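Local coordinates for DUF1902 domain-containing protein (Thermus thermophilus, PDB 1WV8) that is of unknown function but forms a small DUF1902 domain whose beta sheet runs on into that of a second copy of the protein, at residues K5-W10 / V18-D23; E36-L41 / L62-T67; D23-A28 / E47-N52. One frame throughout, in Å; residues are numbered along the deposited sequence.

Contact 1: residues K5-W10 / V18-D23; sequences KVQALW and VAESDD
Gln7 with Glu20 and Leu9 with Val18 are the hydrogen-bonded pairs of the antiparallel β-hairpin made by strands 3-11 and 16-20, with Ala8 and Ala19 forming the non-hydrogen-bonded pair between them. The bond from Gln7 N to Glu20 O is 2.7 Å long and lies in the carbonyl plane, and Glu20 N returns one to Gln7 O at 2.8 Å. Beyond Glu20 side chains take over the pairing. With chi1 at -176° Ser21 OG swings beside its own carbonyl carbon and donates to Lys5 O at 2.8 Å, approaching tilted from the carbonyl plane. Ser21 OG in turn accepts from Asp23 N at 3.1 Å, which makes an ST turn. Asp23 then reaches back through the anti lone pair of OD2 to Lys5 N at 3.2 Å. A water that donates to Lys5 O and accepts from Asp22 N bridges the segments as well. An alanine in place of Ser21 would probably cost Lys5 O one of its donors and leave the turn at Asp23 less firmly set. On one face the Leu9 side chain slants over Glu20, CD1 to Glu20 CB 3.8 Å, while Gln7 turns NE2 to Glu65. On the other, Val6 CG1 meets Ala19 CB at 4.1 Å, beneath Leu37 and Leu41 of helix 34-51; strand 61-69 flanks strand 3-11 as its parallel neighbour.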
ATOM      1  N   LYS A   5       4.186   0.876  -9.436  1.00 37.20           N
ATOM      2  CA  LYS A   5       4.385   0.949  -8.003  1.00 36.61           C
ATOM      3  C   LYS A   5       4.536   2.399  -7.564  1.00 37.60           C
ATOM      4  O   LYS A   5       5.359   3.138  -8.099  1.00 45.45           O
ATOM      5  CB  LYS A   5       5.624   0.139  -7.622  1.00 40.78           C
ATOM      6  CG  LYS A   5       5.535  -1.323  -8.041  1.00 53.70           C
ATOM      7  CD  LYS A   5       6.768  -2.100  -7.610  1.00 62.41           C
ATOM      8  CE  LYS A   5       6.709  -3.543  -8.086  1.00 72.26           C
ATOM      9  NZ  LYS A   5       7.914  -4.321  -7.669  1.00 73.84           N
ATOM     10  N   VAL A   6       3.720   2.797  -6.594  1.00 38.58           N
ATOM     11  CA  VAL A   6       3.746   4.148  -6.043  1.00 37.95           C
ATOM     12  C   VAL A   6       3.864   4.054  -4.526  1.00 40.98           C
ATOM     13  O   VAL A   6       3.070   3.362  -3.868  1.00 31.18           O
ATOM     14  CB  VAL A   6       2.453   4.917  -6.379  1.00 27.90           C
ATOM     15  CG1 VAL A   6       2.464   6.306  -5.724  1.00 37.78           C
ATOM     16  CG2 VAL A   6       2.314   5.039  -7.885  1.00 35.05           C
ATOM     17  N   GLN A   7       4.855   4.738  -3.960  1.00 32.58           N
ATOM     18  CA  GLN A   7       5.016   4.710  -2.517  1.00 22.36           C
ATOM     19  C   GLN A   7       4.289   5.868  -1.854  1.00 28.84           C
ATOM     20  O   GLN A   7       4.273   6.989  -2.368  1.00 29.45           O
ATOM     21  CB  GLN A   7       6.485   4.758  -2.114  1.00 30.14           C
ATOM     22  CG  GLN A   7       7.286   3.526  -2.447  1.00 20.13           C
ATOM     23  CD  GLN A   7       7.778   3.529  -3.874  1.00 44.17           C
ATOM     24  OE1 GLN A   7       8.403   4.486  -4.314  1.00 40.71           O
ATOM     25  NE2 GLN A   7       7.510   2.448  -4.603  1.00 46.78           N
ATOM     26  N   ALA A   8       3.685   5.580  -0.708  1.00 23.32           N
ATOM     27  CA  ALA A   8       2.988   6.591   0.071  1.00 36.63           C
ATOM     28  C   ALA A   8       3.864   6.726   1.296  1.00 32.62           C
ATOM     29  O   ALA A   8       4.051   5.762   2.036  1.00 28.67           O
ATOM     30  CB  ALA A   8       1.599   6.118   0.467  1.00 26.26           C
ATOM     31  N   LEU A   9       4.422   7.916   1.482  1.00 30.94           N
ATOM     32  CA  LEU A   9       5.314   8.178   2.605  1.00 23.85           C
ATOM     33  C   LEU A   9       4.589   9.073   3.600  1.00 22.33           C
ATOM     34  O   LEU A   9       4.042  10.117   3.230  1.00 19.34           O
ATOM     35  CB  LEU A   9       6.581   8.852   2.072  1.00 25.87           C
ATOM     36  CG  LEU A   9       7.142   8.123   0.847  1.00 24.07           C
ATOM     37  CD1 LEU A   9       8.055   9.034   0.073  1.00 24.43           C
ATOM     38  CD2 LEU A   9       7.858   6.868   1.290  1.00 16.49           C
ATOM     39  N   TRP A  10       4.560   8.661   4.865  1.00 22.81           N
ATOM     40  CA  TRP A  10       3.857   9.457   5.861  1.00 32.64           C
ATOM     41  C   TRP A  10       4.695  10.640   6.342  1.00 37.66           C
ATOM     42  O   TRP A  10       5.839  10.480   6.757  1.00 29.98           O
ATOM     43  CB  TRP A  10       3.465   8.593   7.051  1.00 29.95           C
ATOM     44  CG  TRP A  10       2.888   9.381   8.200  1.00 40.28           C
ATOM     45  CD1 TRP A  10       3.381   9.450   9.477  1.00 36.21           C
ATOM     46  CD2 TRP A  10       1.689  10.163   8.190  1.00 35.59           C
ATOM     47  NE1 TRP A  10       2.559  10.218  10.260  1.00 34.16           N
ATOM     48  CE2 TRP A  10       1.512  10.672   9.499  1.00 38.35           C
ATOM     49  CE3 TRP A  10       0.742  10.484   7.204  1.00 32.27           C
ATOM     50  CZ2 TRP A  10       0.420  11.484   9.851  1.00 35.50           C
ATOM     51  CZ3 TRP A  10      -0.345  11.293   7.556  1.00 37.08           C
ATOM     52  CH2 TRP A  10      -0.493  11.782   8.868  1.00 37.71           C
ATOM     53  N   VAL A  18       2.499  11.276   1.278  1.00 30.31           N
ATOM     54  CA  VAL A  18       3.051  11.851   0.060  1.00 34.84           C
ATOM     55  C   VAL A  18       3.405  10.792  -0.962  1.00 30.10           C
ATOM     56  O   VAL A  18       4.113   9.846  -0.651  1.00 28.24           O
ATOM     57  CB  VAL A  18       4.315  12.677   0.397  1.00 39.57           C
ATOM     58  CG1 VAL A  18       5.040  13.080  -0.875  1.00 27.37           C
ATOM     59  CG2 VAL A  18       3.912  13.899   1.202  1.00 33.95           C
ATOM     60  N   ALA A  19       2.927  10.971  -2.187  1.00 30.62           N
ATOM     61  CA  ALA A  19       3.179   9.994  -3.236  1.00 30.47           C
ATOM     62  C   ALA A  19       4.561  10.137  -3.858  1.00 39.64           C
ATOM     63  O   ALA A  19       5.048  11.242  -4.091  1.00 44.13           O
ATOM     64  CB  ALA A  19       2.112  10.112  -4.304  1.00 33.75           C
ATOM     65  N   GLU A  20       5.183   8.999  -4.134  1.00 34.06           N
ATOM     66  CA  GLU A  20       6.502   8.963  -4.746  1.00 34.51           C
ATOM     67  C   GLU A  20       6.559   7.771  -5.695  1.00 39.90           C
ATOM     68  O   GLU A  20       6.216   6.659  -5.314  1.00 33.89           O
ATOM     69  CB  GLU A  20       7.576   8.809  -3.661  1.00 42.39           C
ATOM     70  CG  GLU A  20       8.996   8.663  -4.179  1.00 46.04           C
ATOM     71  CD  GLU A  20       9.421   9.836  -5.047  1.00 63.48           C
ATOM     72  OE1 GLU A  20       8.826  10.930  -4.903  1.00 58.32           O
ATOM     73  OE2 GLU A  20      10.349   9.660  -5.869  1.00 55.33           O
ATOM     74  N   SER A  21       6.997   7.985  -6.929  1.00 33.69           N
ATOM     75  CA  SER A  21       7.068   6.869  -7.855  1.00 37.05           C
ATOM     76  C   SER A  21       8.190   6.937  -8.873  1.00 41.79           C
ATOM     77  O   SER A  21       8.401   7.954  -9.515  1.00 44.75           O
ATOM     78  CB  SER A  21       5.747   6.720  -8.603  1.00 45.36           C
ATOM     79  OG  SER A  21       5.786   5.581  -9.446  1.00 40.34           O
ATOM     80  N   ASP A  22       8.894   5.824  -9.029  1.00 49.37           N
ATOM     81  CA  ASP A  22       9.983   5.724  -9.987  1.00 58.76           C
ATOM     82  C   ASP A  22       9.417   5.260 -11.336  1.00 62.66           C
ATOM     83  O   ASP A  22      10.101   5.325 -12.362  1.00 70.06           O
ATOM     84  CB  ASP A  22      11.027   4.720  -9.489  1.00 71.26           C
ATOM     85  CG  ASP A  22      12.361   4.874 -10.186  1.00 85.42           C
ATOM     86  OD1 ASP A  22      12.997   5.937 -10.018  1.00 92.33           O
ATOM     87  OD2 ASP A  22      12.773   3.937 -10.903  1.00 94.84           O
ATOM     88  N   ASP A  23       8.169   4.792 -11.330  1.00 57.19           N
ATOM     89  CA  ASP A  23       7.512   4.325 -12.550  1.00 54.32           C
ATOM     90  C   ASP A  23       6.622   5.407 -13.171  1.00 49.77           C
ATOM     91  O   ASP A  23       6.272   5.328 -14.343  1.00 52.99           O
ATOM     92  CB  ASP A  23       6.653   3.072 -12.274  1.00 54.49           C
ATOM     93  CG  ASP A  23       7.476   1.862 -11.838  1.00 60.87           C
ATOM     94  OD1 ASP A  23       8.621   1.709 -12.306  1.00 63.52           O
ATOM     95  OD2 ASP A  23       6.967   1.044 -11.038  1.00 64.27           O
TER
HETATM   96  O   HOH W   1       8.235   2.976  -7.966  1.00 44.31           O

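Contact 2: residues E36-L41 / L62-T67; sequences ELLAKL and LRLEAT
Leu37, Leu38 and Leu41 of helix 36-41 pack on Leu62 and Leu64 of strand 62-67, and every contact across the pair is apolar. The closest meeting is between a methyl and a methylene: Leu62 CD2 lies 3.5 Å from Leu41 CB, close to the helix backbone. Leu62 holds its CG anti to the backbone N (chi1 178°), and from there the CD2 branch extends to the helix, also coming within 4.3 Å of Leu38 CD2.

Leu64 is gripped by all three helix leucines. Its CD1 methyl sits 3.8 Å from Leu38 CG and 4.0 Å from Leu37 CD1, while its CG receives the CD2 methyl of Leu41 at 3.9 Å. Leu37 and Leu41 run across it at about a right angle, whereas Leu38 comes in more slantwise and lays CD2 against Leu64 CB at 4.1 Å. All five leucines are buried, and no polar group is among the touching atoms.

Polar interactions belong to the edges of the strand. On one, the backbone of Arg63 and Glu65 bonds to strand 3-11. Along its other edge the strand pairs antiparallel with a strand of the second subunit, and Leu38 also packs on Arg68 of that subunit.

The segment axes stand 10.3 Å apart, with N-to-C directions 150° from one another. This is a two-layer α+β arrangement, with a helix covering one face of a mixed sheet. Here helix 34-51 is the middle of a β-α-β crossover from strand 30-31 to the parallel strand 61-69, passing over the hairpin strands between them.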
ATOM      1  N   GLU A  36      -7.923   8.960   0.160  1.00 38.69           N
ATOM      2  CA  GLU A  36      -7.875  10.164  -0.670  1.00 42.35           C
ATOM      3  C   GLU A  36      -6.646  10.170  -1.589  1.00 38.30           C
ATOM      4  O   GLU A  36      -6.716  10.609  -2.740  1.00 40.49           O
ATOM      5  CB  GLU A  36      -7.845  11.415   0.213  1.00 49.16           C
ATOM      6  CG  GLU A  36      -9.063  11.598   1.095  1.00 65.46           C
ATOM      7  CD  GLU A  36      -8.948  12.811   1.997  1.00 76.05           C
ATOM      8  OE1 GLU A  36      -8.666  13.910   1.475  1.00 91.71           O
ATOM      9  OE2 GLU A  36      -9.140  12.668   3.223  1.00 83.07           O
ATOM     10  N   LEU A  37      -5.516   9.701  -1.078  1.00 32.59           N
ATOM     11  CA  LEU A  37      -4.311   9.647  -1.891  1.00 24.79           C
ATOM     12  C   LEU A  37      -4.594   8.731  -3.085  1.00 40.13           C
ATOM     13  O   LEU A  37      -4.172   9.015  -4.212  1.00 32.77           O
ATOM     14  CB  LEU A  37      -3.147   9.074  -1.093  1.00 37.50           C
ATOM     15  CG  LEU A  37      -1.724   9.614  -1.305  1.00 36.02           C
ATOM     16  CD1 LEU A  37      -0.800   8.440  -1.230  1.00 33.11           C
ATOM     17  CD2 LEU A  37      -1.544  10.314  -2.641  1.00 40.12           C
ATOM     18  N   LEU A  38      -5.300   7.628  -2.834  1.00 38.22           N
ATOM     19  CA  LEU A  38      -5.633   6.684  -3.906  1.00 39.67           C
ATOM     20  C   LEU A  38      -6.530   7.363  -4.920  1.00 34.67           C
ATOM     21  O   LEU A  38      -6.276   7.305  -6.115  1.00 37.56           O
ATOM     22  CB  LEU A  38      -6.355   5.454  -3.361  1.00 33.26           C
ATOM     23  CG  LEU A  38      -5.490   4.219  -3.112  1.00 39.98           C
ATOM     24  CD1 LEU A  38      -6.299   3.156  -2.395  1.00 45.01           C
ATOM     25  CD2 LEU A  38      -4.954   3.695  -4.434  1.00 28.15           C
ATOM     26  N   ALA A  39      -7.584   7.996  -4.424  1.00 42.85           N
ATOM     27  CA  ALA A  39      -8.518   8.705  -5.283  1.00 46.51           C
ATOM     28  C   ALA A  39      -7.750   9.672  -6.185  1.00 51.39           C
ATOM     29  O   ALA A  39      -7.854   9.607  -7.417  1.00 50.35           O
ATOM     30  CB  ALA A  39      -9.531   9.464  -4.432  1.00 36.18           C
ATOM     31  N   LYS A  40      -6.962  10.558  -5.576  1.00 47.94           N
ATOM     32  CA  LYS A  40      -6.198  11.529  -6.353  1.00 43.36           C
ATOM     33  C   LYS A  40      -5.300  10.854  -7.394  1.00 43.47           C
ATOM     34  O   LYS A  40      -5.239  11.295  -8.542  1.00 41.02           O
ATOM     35  CB  LYS A  40      -5.370  12.414  -5.420  1.00 46.51           C
ATOM     36  CG  LYS A  40      -6.212  13.218  -4.443  1.00 58.23           C
ATOM     37  CD  LYS A  40      -5.379  14.205  -3.641  1.00 63.23           C
ATOM     38  CE  LYS A  40      -6.276  15.106  -2.795  1.00 70.86           C
ATOM     39  NZ  LYS A  40      -5.521  16.167  -2.070  1.00 63.61           N
ATOM     40  N   LEU A  41      -4.623   9.778  -7.001  1.00 31.95           N
ATOM     41  CA  LEU A  41      -3.731   9.062  -7.909  1.00 36.73           C
ATOM     42  C   LEU A  41      -4.441   8.504  -9.144  1.00 45.81           C
ATOM     43  O   LEU A  41      -3.913   8.556 -10.254  1.00 44.40           O
ATOM     44  CB  LEU A  41      -3.027   7.925  -7.157  1.00 37.31           C
ATOM     45  CG  LEU A  41      -1.678   8.237  -6.487  1.00 46.70           C
ATOM     46  CD1 LEU A  41      -1.675   9.649  -5.984  1.00 38.36           C
ATOM     47  CD2 LEU A  41      -1.414   7.260  -5.340  1.00 27.82           C
ATOM     48  N   LEU A  62      -2.515   0.302 -10.590  1.00 33.78           N
ATOM     49  CA  LEU A  62      -1.732   1.105  -9.657  1.00 43.84           C
ATOM     50  C   LEU A  62      -1.557   0.385  -8.310  1.00 42.65           C
ATOM     51  O   LEU A  62      -2.547   0.030  -7.670  1.00 36.98           O
ATOM     52  CB  LEU A  62      -2.454   2.437  -9.438  1.00 41.00           C
ATOM     53  CG  LEU A  62      -1.863   3.460  -8.472  1.00 51.59           C
ATOM     54  CD1 LEU A  62      -0.634   4.084  -9.095  1.00 47.31           C
ATOM     55  CD2 LEU A  62      -2.905   4.528  -8.174  1.00 51.30           C
ATOM     56  N   ARG A  63      -0.311   0.157  -7.885  1.00 28.58           N
ATOM     57  CA  ARG A  63      -0.059  -0.491  -6.591  1.00 27.32           C
ATOM     58  C   ARG A  63       0.484   0.536  -5.578  1.00 38.71           C
ATOM     59  O   ARG A  63       1.660   0.911  -5.616  1.00 32.52           O
ATOM     60  CB  ARG A  63       0.944  -1.644  -6.731  1.00 32.61           C
ATOM     61  CG  ARG A  63       1.155  -2.431  -5.430  1.00 38.21           C
ATOM     62  CD  ARG A  63       2.178  -3.554  -5.582  1.00 48.93           C
ATOM     63  NE  ARG A  63       1.798  -4.548  -6.587  1.00 52.88           N
ATOM     64  CZ  ARG A  63       2.546  -5.600  -6.917  1.00 58.26           C
ATOM     65  NH1 ARG A  63       3.714  -5.796  -6.320  1.00 58.03           N
ATOM     66  NH2 ARG A  63       2.135  -6.449  -7.851  1.00 58.41           N
ATOM     67  N   LEU A  64      -0.384   1.009  -4.689  1.00 35.48           N
ATOM     68  CA  LEU A  64       0.019   1.969  -3.664  1.00 28.23           C
ATOM     69  C   LEU A  64       0.622   1.199  -2.497  1.00 36.77           C
ATOM     70  O   LEU A  64      -0.037   0.344  -1.900  1.00 29.18           O
ATOM     71  CB  LEU A  64      -1.178   2.760  -3.169  1.00 27.05           C
ATOM     72  CG  LEU A  64      -0.993   4.253  -2.855  1.00 42.81           C
ATOM     73  CD1 LEU A  64      -1.944   4.621  -1.731  1.00 19.26           C
ATOM     74  CD2 LEU A  64       0.438   4.572  -2.461  1.00 42.94           C
ATOM     75  N   GLU A  65       1.875   1.511  -2.175  1.00 26.58           N
ATOM     76  CA  GLU A  65       2.591   0.833  -1.101  1.00 30.92           C
ATOM     77  C   GLU A  65       2.891   1.745   0.088  1.00 35.50           C
ATOM     78  O   GLU A  65       3.331   2.880  -0.082  1.00 40.83           O
ATOM     79  CB  GLU A  65       3.902   0.265  -1.647  1.00 33.78           C
ATOM     80  CG  GLU A  65       3.706  -0.683  -2.835  1.00 56.28           C
ATOM     81  CD  GLU A  65       4.998  -0.956  -3.588  1.00 65.14           C
ATOM     82  OE1 GLU A  65       5.641   0.027  -4.023  1.00 51.68           O
ATOM     83  OE2 GLU A  65       5.365  -2.145  -3.753  1.00 70.78           O
ATOM     84  N   ALA A  66       2.647   1.239   1.292  1.00 25.23           N
ATOM     85  CA  ALA A  66       2.905   1.986   2.514  1.00 35.12           C
ATOM     86  C   ALA A  66       3.678   1.068   3.437  1.00 42.71           C
ATOM     87  O   ALA A  66       3.203  -0.025   3.773  1.00 35.49           O
ATOM     88  CB  ALA A  66       1.593   2.412   3.177  1.00 31.30           C
ATOM     89  N   THR A  67       4.866   1.504   3.853  1.00 38.71           N
ATOM     90  CA  THR A  67       5.697   0.693   4.726  1.00 37.59           C
ATOM     91  C   THR A  67       5.676   1.152   6.178  1.00 50.06           C
ATOM     92  O   THR A  67       5.604   2.347   6.479  1.00 59.02           O
ATOM     93  CB  THR A  67       7.155   0.641   4.215  1.00 43.24           C
ATOM     94  OG1 THR A  67       7.171   0.155   2.862  1.00 48.31           O
ATOM     95  CG2 THR A  67       7.991  -0.293   5.079  1.00 45.42           C
TER

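Contact 3: residues D23-A28 / E47-N52; sequences DVPGLA and ELLEEN
Leu48, on the last turns of helix 34-51, presses its side chain against the loop 23-28. Its CB starts 3.7 Å from Pro25 O. CG, set beside the backbone N by a chi1 of -69°, stays near that oxygen, and there the chain forks. CD1 reaches furthest into the loop: it lies 3.6 Å from Gly26 O, touches Leu27 CD1 at 4.0 Å in a right-angled crossing, and meets Val24 CG1 at 4.2 Å. CD2 remains against the backbone, 3.7 Å from Gly26 O. The loop thus bends around one leucine through Gly26, whose positive phi (47°) favours a residue without a side chain.

Pro25 meets Leu49 on the helix and Asn52 just beyond its end. Its CD lies against the Leu49 CD2 methyl, and its CB faces Asn52 ND2 at 3.6 Å. That amide is steadied within its own segment: ND2 donates to Leu48 O over 2.7 Å, close to its own amide plane and in the carbonyl plane. Leu49 also packs on Leu4 and on Phe72 of the second subunit.

Between loop and helix the contacts are van der Waals ones: aliphatic carbons against one another, against the Pro25 and Gly26 carbonyl oxygens and, at Pro25 CB, against the Asn52 amide. It probably holds by close fit, with burial strongest at Val24 and Leu49, and the amide spends its bond on the helix end.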
ATOM      1  N   ASP A  23       8.169   4.792 -11.330  1.00 57.19           N
ATOM      2  CA  ASP A  23       7.512   4.325 -12.550  1.00 54.32           C
ATOM      3  C   ASP A  23       6.622   5.407 -13.171  1.00 49.77           C
ATOM      4  O   ASP A  23       6.272   5.328 -14.343  1.00 52.99           O
ATOM      5  CB  ASP A  23       6.653   3.072 -12.274  1.00 54.49           C
ATOM      6  CG  ASP A  23       7.476   1.862 -11.838  1.00 60.87           C
ATOM      7  OD1 ASP A  23       8.621   1.709 -12.306  1.00 63.52           O
ATOM      8  OD2 ASP A  23       6.967   1.044 -11.038  1.00 64.27           O
ATOM      9  N   VAL A  24       6.261   6.416 -12.384  1.00 50.05           N
ATOM     10  CA  VAL A  24       5.401   7.495 -12.862  1.00 48.50           C
ATOM     11  C   VAL A  24       6.126   8.843 -12.840  1.00 57.86           C
ATOM     12  O   VAL A  24       6.515   9.333 -11.782  1.00 61.17           O
ATOM     13  CB  VAL A  24       4.127   7.586 -11.998  1.00 45.31           C
ATOM     14  CG1 VAL A  24       3.218   8.667 -12.517  1.00 44.94           C
ATOM     15  CG2 VAL A  24       3.409   6.253 -12.002  1.00 50.09           C
ATOM     16  N   PRO A  25       6.309   9.461 -14.022  1.00 66.38           N
ATOM     17  CA  PRO A  25       6.987  10.752 -14.196  1.00 66.70           C
ATOM     18  C   PRO A  25       6.271  11.952 -13.596  1.00 65.14           C
ATOM     19  O   PRO A  25       5.042  12.022 -13.597  1.00 65.88           O
ATOM     20  CB  PRO A  25       7.106  10.881 -15.716  1.00 76.16           C
ATOM     21  CG  PRO A  25       7.085   9.456 -16.195  1.00 78.61           C
ATOM     22  CD  PRO A  25       6.000   8.869 -15.334  1.00 75.11           C
ATOM     23  N   GLY A  26       7.063  12.899 -13.099  1.00 59.01           N
ATOM     24  CA  GLY A  26       6.522  14.113 -12.519  1.00 55.86           C
ATOM     25  C   GLY A  26       5.385  13.921 -11.540  1.00 56.79           C
ATOM     26  O   GLY A  26       4.446  14.719 -11.521  1.00 58.39           O
ATOM     27  N   LEU A  27       5.451  12.873 -10.726  1.00 57.97           N
ATOM     28  CA  LEU A  27       4.397  12.645  -9.749  1.00 57.77           C
ATOM     29  C   LEU A  27       4.672  13.440  -8.481  1.00 60.15           C
ATOM     30  O   LEU A  27       5.689  13.251  -7.810  1.00 62.59           O
ATOM     31  CB  LEU A  27       4.269  11.154  -9.413  1.00 51.25           C
ATOM     32  CG  LEU A  27       3.249  10.825  -8.317  1.00 43.25           C
ATOM     33  CD1 LEU A  27       1.897  11.465  -8.637  1.00 38.83           C
ATOM     34  CD2 LEU A  27       3.109   9.316  -8.191  1.00 44.28           C
ATOM     35  N   ALA A  28       3.756  14.344  -8.165  1.00 55.28           N
ATOM     36  CA  ALA A  28       3.884  15.163  -6.974  1.00 62.21           C
ATOM     37  C   ALA A  28       2.488  15.340  -6.407  1.00 59.47           C
ATOM     38  O   ALA A  28       1.710  16.157  -6.903  1.00 61.29           O
ATOM     39  CB  ALA A  28       4.492  16.510  -7.332  1.00 65.89           C
ATOM     40  N   GLU A  47      -3.047  10.781 -16.582  1.00 62.45           N
ATOM     41  CA  GLU A  47      -2.680  12.071 -17.160  1.00 67.51           C
ATOM     42  C   GLU A  47      -1.172  12.228 -17.312  1.00 69.96           C
ATOM     43  O   GLU A  47      -0.688  12.580 -18.386  1.00 72.40           O
ATOM     44  CB  GLU A  47      -3.205  13.213 -16.289  1.00 62.16           C
ATOM     45  CG  GLU A  47      -4.685  13.140 -15.968  1.00 79.08           C
ATOM     46  CD  GLU A  47      -5.148  14.295 -15.092  1.00 84.50           C
ATOM     47  OE1 GLU A  47      -4.477  14.575 -14.073  1.00 90.91           O
ATOM     48  OE2 GLU A  47      -6.183  14.919 -15.412  1.00 86.45           O
ATOM     49  N   LEU A  48      -0.435  11.974 -16.231  1.00 69.75           N
ATOM     50  CA  LEU A  48       1.022  12.100 -16.245  1.00 65.35           C
ATOM     51  C   LEU A  48       1.678  11.129 -17.208  1.00 64.77           C
ATOM     52  O   LEU A  48       2.712  11.441 -17.799  1.00 70.30           O
ATOM     53  CB  LEU A  48       1.590  11.895 -14.837  1.00 64.61           C
ATOM     54  CG  LEU A  48       1.274  13.003 -13.823  1.00 73.77           C
ATOM     55  CD1 LEU A  48       1.710  12.586 -12.428  1.00 75.71           C
ATOM     56  CD2 LEU A  48       1.975  14.281 -14.240  1.00 72.04           C
ATOM     57  N   LEU A  49       1.080   9.951 -17.366  1.00 66.53           N
ATOM     58  CA  LEU A  49       1.616   8.936 -18.271  1.00 63.52           C
ATOM     59  C   LEU A  49       1.414   9.327 -19.735  1.00 62.57           C
ATOM     60  O   LEU A  49       2.236   9.002 -20.593  1.00 55.64           O
ATOM     61  CB  LEU A  49       0.961   7.583 -17.992  1.00 57.58           C
ATOM     62  CG  LEU A  49       1.408   6.928 -16.687  1.00 53.16           C
ATOM     63  CD1 LEU A  49       0.507   5.745 -16.364  1.00 56.99           C
ATOM     64  CD2 LEU A  49       2.858   6.486 -16.813  1.00 50.47           C
ATOM     65  N   GLU A  50       0.321  10.027 -20.021  1.00 55.31           N
ATOM     66  CA  GLU A  50       0.055  10.456 -21.385  1.00 64.77           C
ATOM     67  C   GLU A  50       0.951  11.646 -21.708  1.00 66.63           C
ATOM     68  O   GLU A  50       1.709  11.617 -22.680  1.00 59.65           O
ATOM     69  CB  GLU A  50      -1.420  10.825 -21.539  1.00 69.79           C
ATOM     70  CG  GLU A  50      -2.346   9.696 -21.099  1.00 74.13           C
ATOM     71  CD  GLU A  50      -3.811  10.004 -21.318  1.00 80.05           C
ATOM     72  OE1 GLU A  50      -4.245  11.123 -20.970  1.00 81.17           O
ATOM     73  OE2 GLU A  50      -4.532   9.122 -21.830  1.00 88.37           O
ATOM     74  N   GLU A  51       0.879  12.677 -20.869  1.00 68.85           N
ATOM     75  CA  GLU A  51       1.687  13.879 -21.043  1.00 70.86           C
ATOM     76  C   GLU A  51       3.146  13.522 -21.295  1.00 71.36           C
ATOM     77  O   GLU A  51       3.883  14.286 -21.911  1.00 74.98           O
ATOM     78  CB  GLU A  51       1.595  14.773 -19.806  1.00 69.34           C
ATOM     79  CG  GLU A  51       0.177  15.136 -19.400  1.00 81.31           C
ATOM     80  CD  GLU A  51       0.131  16.101 -18.225  1.00 89.79           C
ATOM     81  OE1 GLU A  51       0.819  15.849 -17.213  1.00 92.90           O
ATOM     82  OE2 GLU A  51      -0.601  17.109 -18.306  1.00 96.55           O
ATOM     83  N   ASN A  52       3.562  12.360 -20.805  1.00 71.30           N
ATOM     84  CA  ASN A  52       4.934  11.895 -20.986  1.00 74.76           C
ATOM     85  C   ASN A  52       4.951  10.664 -21.891  1.00 75.04           C
ATOM     86  O   ASN A  52       3.900  10.145 -22.267  1.00 77.01           O
ATOM     87  CB  ASN A  52       5.553  11.553 -19.628  1.00 76.52           C
ATOM     88  CG  ASN A  52       5.755  12.775 -18.755  1.00 78.49           C
ATOM     89  OD1 ASN A  52       6.661  13.574 -18.988  1.00 86.13           O
ATOM     90  ND2 ASN A  52       4.902  12.936 -17.750  1.00 75.81           N
TER

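How the contacts relate
From the N terminus, strand 3-11 turns back and contact 1 closes the first loop, a hairpin with seven residues between its segments. Asp23 ends contact 1 and begins contact 3, so the chain passes directly from the hairpin into the loop 23-28. Helix 34-51 then carries one segment each of contacts 2 and 3. Because 36-41 precedes 47-52 and 62-67 follows it, these two contacts cross, while contact 1 stands in series with both. Contact 3 ties the post-hairpin loop to the helix end; contact 2 ties the helix to strand 61-69. That strand bonds to the hairpin through Val6, Ala8 and Glu65, and Leu27 of contact 3 packs against Val6 and Ala19 of contact 1.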